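Local coordinates for protein STM4351 (Salmonella enterica, PDB 2Y7I) that binds arginine with high specificity in the periplasm, as a solute-binding protein of family 3, and probably serves arginine uptake, at residues V29-D32 with I33-N37; S216-Y219 with A220-Q223. All coordinates share one frame; numbering follows the deposited sequence.

Contact 1. Residues V29-D32 with I33-N37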
loop_
_atom_site.group_PDB
_atom_site.type_symbol
_atom_site.label_atom_id
_atom_site.label_comp_id
_atom_site.label_asym_id
_atom_site.label_seq_id
_atom_site.Cartn_x
_atom_site.Cartn_y
_atom_site.Cartn_z
ATOM N N VAL A 29 -5.790 3.981 19.637
ATOM C CA VAL A 29 -4.702 3.323 18.913
ATOM C C VAL A 29 -5.281 2.320 17.917
ATOM O O VAL A 29 -6.455 1.966 17.988
ATOM C CB VAL A 29 -3.707 2.582 19.887
ATOM C CG1 VAL A 29 -2.943 3.564 20.764
ATOM C CG2 VAL A 29 -4.447 1.554 20.750
ATOM N N GLY A 30 -4.459 1.855 16.986
ATOM C CA GLY A 30 -4.914 0.850 16.049
ATOM C C GLY A 30 -4.443 1.085 14.628
ATOM O O GLY A 30 -3.772 2.084 14.333
ATOM N N PHE A 31 -4.822 0.166 13.743
ATOM C CA PHE A 31 -4.464 0.273 12.338
ATOM C C PHE A 31 -4.958 1.586 11.737
ATOM O O PHE A 31 -4.179 2.312 11.111
ATOM C CB PHE A 31 -5.007 -0.908 11.547
ATOM C CG PHE A 31 -4.703 -0.838 10.076
ATOM C CD1 PHE A 31 -3.426 -1.110 9.603
ATOM C CD2 PHE A 31 -5.706 -0.517 9.166
ATOM C CE1 PHE A 31 -3.145 -1.062 8.231
ATOM C CE2 PHE A 31 -5.438 -0.471 7.797
ATOM C CZ PHE A 31 -4.155 -0.734 7.339
ATOM N N ASP A 32 -6.241 1.899 11.950
ATOM C CA ASP A 32 -6.831 3.122 11.372
ATOM C C ASP A 32 -6.173 4.387 11.892
ATOM O O ASP A 32 -6.069 5.372 11.166
ATOM C CB ASP A 32 -8.328 3.218 11.663
ATOM C CG ASP A 32 -9.165 2.349 10.758
ATOM O OD1 ASP A 32 -8.648 1.799 9.753
ATOM O OD2 ASP A 32 -10.369 2.221 11.050
ATOM N N ILE A 33 -5.760 4.363 13.154
ATOM C CA ILE A 33 -5.106 5.516 13.775
ATOM C C ILE A 33 -3.733 5.744 13.138
ATOM O O ILE A 33 -3.349 6.879 12.873
ATOM C CB ILE A 33 -4.960 5.362 15.310
ATOM C CG1 ILE A 33 -6.301 4.973 15.972
ATOM C CG2 ILE A 33 -4.355 6.634 15.934
ATOM C CD1 ILE A 33 -7.514 5.842 15.591
ATOM N N ASP A 34 -3.002 4.660 12.901
ATOM C CA ASP A 34 -1.688 4.741 12.236
ATOM C C ASP A 34 -1.817 5.270 10.817
ATOM O O ASP A 34 -1.027 6.126 10.392
ATOM C CB ASP A 34 -0.972 3.385 12.258
ATOM C CG ASP A 34 -0.387 3.067 13.625
ATOM O OD1 ASP A 34 -0.577 3.876 14.555
ATOM O OD2 ASP A 34 0.255 2.015 13.778
ATOM N N VAL A 35 -2.812 4.754 10.093
ATOM C CA VAL A 35 -3.145 5.247 8.761
ATOM C C VAL A 35 -3.491 6.746 8.792
ATOM O O VAL A 35 -2.908 7.527 8.037
ATOM C CB VAL A 35 -4.285 4.422 8.089
ATOM C CG1 VAL A 35 -4.744 5.080 6.788
ATOM C CG2 VAL A 35 -3.821 2.990 7.791
ATOM N N ALA A 36 -4.427 7.145 9.657
ATOM C CA ALA A 36 -4.837 8.559 9.719
ATOM C C ALA A 36 -3.670 9.497 10.072
ATOM O O ALA A 36 -3.529 10.580 9.488
ATOM C CB ALA A 36 -6.007 8.741 10.694
ATOM N N ASN A 37 -2.836 9.077 11.021
ATOM C CA ASN A 37 -1.662 9.869 11.404
ATOM C C ASN A 37 -0.690 10.035 10.234
ATOM O O ASN A 37 -0.164 11.123 10.007
ATOM C CB ASN A 37 -0.953 9.265 12.621
ATOM C CG ASN A 37 -1.588 9.695 13.950
ATOM O OD1 ASN A 37 -1.893 10.865 14.154
ATOM N ND2 ASN A 37 -1.759 8.750 14.860
HETATM O O HOH W 1 -1.907 3.347 16.933
#

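Contact 2. Residues S216-Y219 with A220-Q223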
loop_
_atom_site.group_PDB
_atom_site.type_symbol
_atom_site.label_atom_id
_atom_site.label_comp_id
_atom_site.label_asym_id
_atom_site.label_seq_id
_atom_site.Cartn_x
_atom_site.Cartn_y
_atom_site.Cartn_z
ATOM N N SER A 216 4.365 3.273 0.685
ATOM C CA SER A 216 5.469 3.316 1.636
ATOM C C SER A 216 5.699 1.959 2.289
ATOM O O SER A 216 4.747 1.219 2.546
ATOM C CB SER A 216 5.224 4.386 2.710
ATOM O OG SER A 216 4.156 4.024 3.576
ATOM N N PRO A 217 6.973 1.628 2.568
ATOM C CA PRO A 217 7.272 0.408 3.331
ATOM C C PRO A 217 6.549 0.410 4.686
ATOM O O PRO A 217 6.138 -0.650 5.167
ATOM C CB PRO A 217 8.785 0.476 3.525
ATOM C CG PRO A 217 9.275 1.365 2.427
ATOM C CD PRO A 217 8.192 2.359 2.177
ATOM N N GLU A 218 6.373 1.599 5.270
ATOM C CA GLU A 218 5.691 1.767 6.567
ATOM C C GLU A 218 4.260 1.251 6.585
ATOM O O GLU A 218 3.783 0.754 7.607
ATOM C CB GLU A 218 5.689 3.238 7.001
ATOM C CG GLU A 218 7.054 3.777 7.432
ATOM C CD GLU A 218 7.893 4.317 6.272
ATOM O OE1 GLU A 218 7.480 4.186 5.100
ATOM O OE2 GLU A 218 8.978 4.875 6.534
ATOM N N TYR A 219 3.583 1.361 5.448
ATOM C CA TYR A 219 2.196 0.942 5.343
ATOM C C TYR A 219 2.104 -0.586 5.341
ATOM O O TYR A 219 1.190 -1.153 5.934
ATOM C CB TYR A 219 1.563 1.603 4.115
ATOM C CG TYR A 219 0.196 1.119 3.712
ATOM C CD1 TYR A 219 -0.943 1.427 4.463
ATOM C CD2 TYR A 219 0.037 0.378 2.548
ATOM C CE1 TYR A 219 -2.198 0.976 4.062
ATOM C CE2 TYR A 219 -1.190 -0.066 2.144
ATOM C CZ TYR A 219 -2.305 0.229 2.895
ATOM O OH TYR A 219 -3.514 -0.242 2.451
ATOM N N ALA A 220 3.091 -1.247 4.732
ATOM C CA ALA A 220 3.204 -2.708 4.809
ATOM C C ALA A 220 3.475 -3.138 6.256
ATOM O O ALA A 220 2.908 -4.124 6.740
ATOM C CB ALA A 220 4.289 -3.218 3.877
ATOM N N GLN A 221 4.324 -2.374 6.947
ATOM C CA GLN A 221 4.632 -2.640 8.356
ATOM C C GLN A 221 3.426 -2.433 9.285
ATOM O O GLN A 221 3.272 -3.168 10.260
ATOM C CB GLN A 221 5.837 -1.812 8.819
ATOM C CG GLN A 221 7.134 -2.146 8.084
ATOM C CD GLN A 221 8.160 -1.022 8.147
ATOM O OE1 GLN A 221 7.921 0.030 8.754
ATOM N NE2 GLN A 221 9.308 -1.236 7.508
ATOM N N MET A 222 2.571 -1.452 8.979
ATOM C CA MET A 222 1.319 -1.245 9.739
ATOM C C MET A 222 0.408 -2.470 9.675
ATOM O O MET A 222 -0.192 -2.865 10.678
ATOM C CB MET A 222 0.548 -0.031 9.217
ATOM C CG MET A 222 1.157 1.314 9.548
ATOM S SD MET A 222 0.197 2.607 8.733
ATOM C CE MET A 222 1.298 4.006 8.890
ATOM N N GLN A 223 0.306 -3.061 8.485
ATOM C CA GLN A 223 -0.505 -4.256 8.269
ATOM C C GLN A 223 0.078 -5.453 9.019
ATOM O O GLN A 223 -0.654 -6.196 9.683
ATOM C CB GLN A 223 -0.602 -4.559 6.772
ATOM C CG GLN A 223 -1.439 -3.538 5.981
ATOM C CD GLN A 223 -1.489 -3.845 4.485
ATOM O OE1 GLN A 223 -1.253 -2.969 3.647
ATOM N NE2 GLN A 223 -1.773 -5.096 4.147
HETATM O O HOH W 2 5.019 1.543 9.986
#

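Contact 1. Residues V29-D32 with I33-N37
Val-35 lies against one face of the Phe-31 ring in the first turn of helix 31-42, a helix of the periplasmic binding protein fold. Its CG2 makes a CH-pi contact, 3.9 Å from the ring centroid and 19° off the normal. With chi1 at 178° the Phe-31 ring swings out to the side of the helix that Val-35 occupies one turn later, and CG2 of Val-35 comes over its face. Ile-33 turns the other way, and its CG1 packs on the backbone of Val-29, 3.4 Å from Val-29 C. Three backbone bonds close the turn. Asp-34 N gives to Gly-30 O at 3.0 Å, Val-35 N to Phe-31 O, and Ala-36 N to Asp-32 O at 2.8 Å. Gly-30 is the N-cap. Its positive phi of 139° suits a residue without a side chain.

Further out, the ring of Phe-31 meets Phe-227 edge-to-face and also touches Tyr-90. Asp-32, whose side chain is about 6 Å from the bound arginine, has OD1 bonded to Tyr-89 OH and OD2 to Gly-72 N. Asp-34 OD2 accepts from Trp-226 NE1. Its other oxygen serves the cap: water 1 donates to Asp-34 OD1 at 2.8 Å and accepts from Gly-30 N at 3.0 Å.

Contact 2. Residues S216-Y219 with A220-Q223
The amide oxygen of Gln-223 sits over one face of the Tyr-219 ring, 3.2 Å above its plane and offset toward the rim. Gln-223 OE1 is 3.3 Å from Tyr-219 CE2, on the half of the ring that bears the hydroxyl. The amide plane stands 71° from the ring plane, so the two groups are far from stacked. Tyr-219 is deposited in two conformers, so this approach, which belongs to one of them, is less certain than the backbone contacts. Gln-223 reaches the ring with an extended chain (chi2 179°), its CG passing alongside Tyr-219 O. The second pair of flat groups is Glu-218 and Gln-221. They lie side by side and point the same way, with carboxylate and amide planes 62° apart. Their approach is loose: Glu-218 CG is 4.1 Å from Gln-221 OE1.

The motif is the N-terminal turn of helix 217-227, with Ser-216 as N-cap and Pro-217 in the first helical position. Ser-216 OG accepts a weak capping bond from Tyr-219 N at 3.3 Å. The same hydroxyl also bonds to Val-213 O, near the end of helix 200-214. Gln-221 N gives to Pro-217 O, and Met-222 N gives to Glu-218 O at 2.9 Å. The bond from Gln-223 N to Tyr-219 O is weak. Water 2 donates to Glu-218 O at 2.8 Å and, weakly, to Gln-221 OE1. Met-222 CG packs on Glu-218 O at 3.3 Å.

This turn is part of the subunit interface. Tyr-219 packs on Lys-214 of the second subunit, and Ala-220 packs on Gln-223 of that subunit. Within its own chain, the helix rests on helix 31-42 through Met-222 and Gln-223.

Contact 1 comes early in the chain and contact 2 near its end, yet their centres are about 12 Å apart. Each is the first turn of a helix, 31-42 and 217-227, and the two helices pack on each other. Met-222 CE lies 3.5 Å from Asp-34 O, and Gln-223 CG lies 3.8 Å from Phe-31 CE1. The C-terminal helix thus returns to the N-terminal part of the chain. The surroundings of the two contacts differ. Contact 1 lies near the bound arginine and a zinc ion, whereas contact 2 lies away from these sites and meets the second subunit. The helix pair therefore spans from the pocket surroundings to the interface with the second subunit of the assembly.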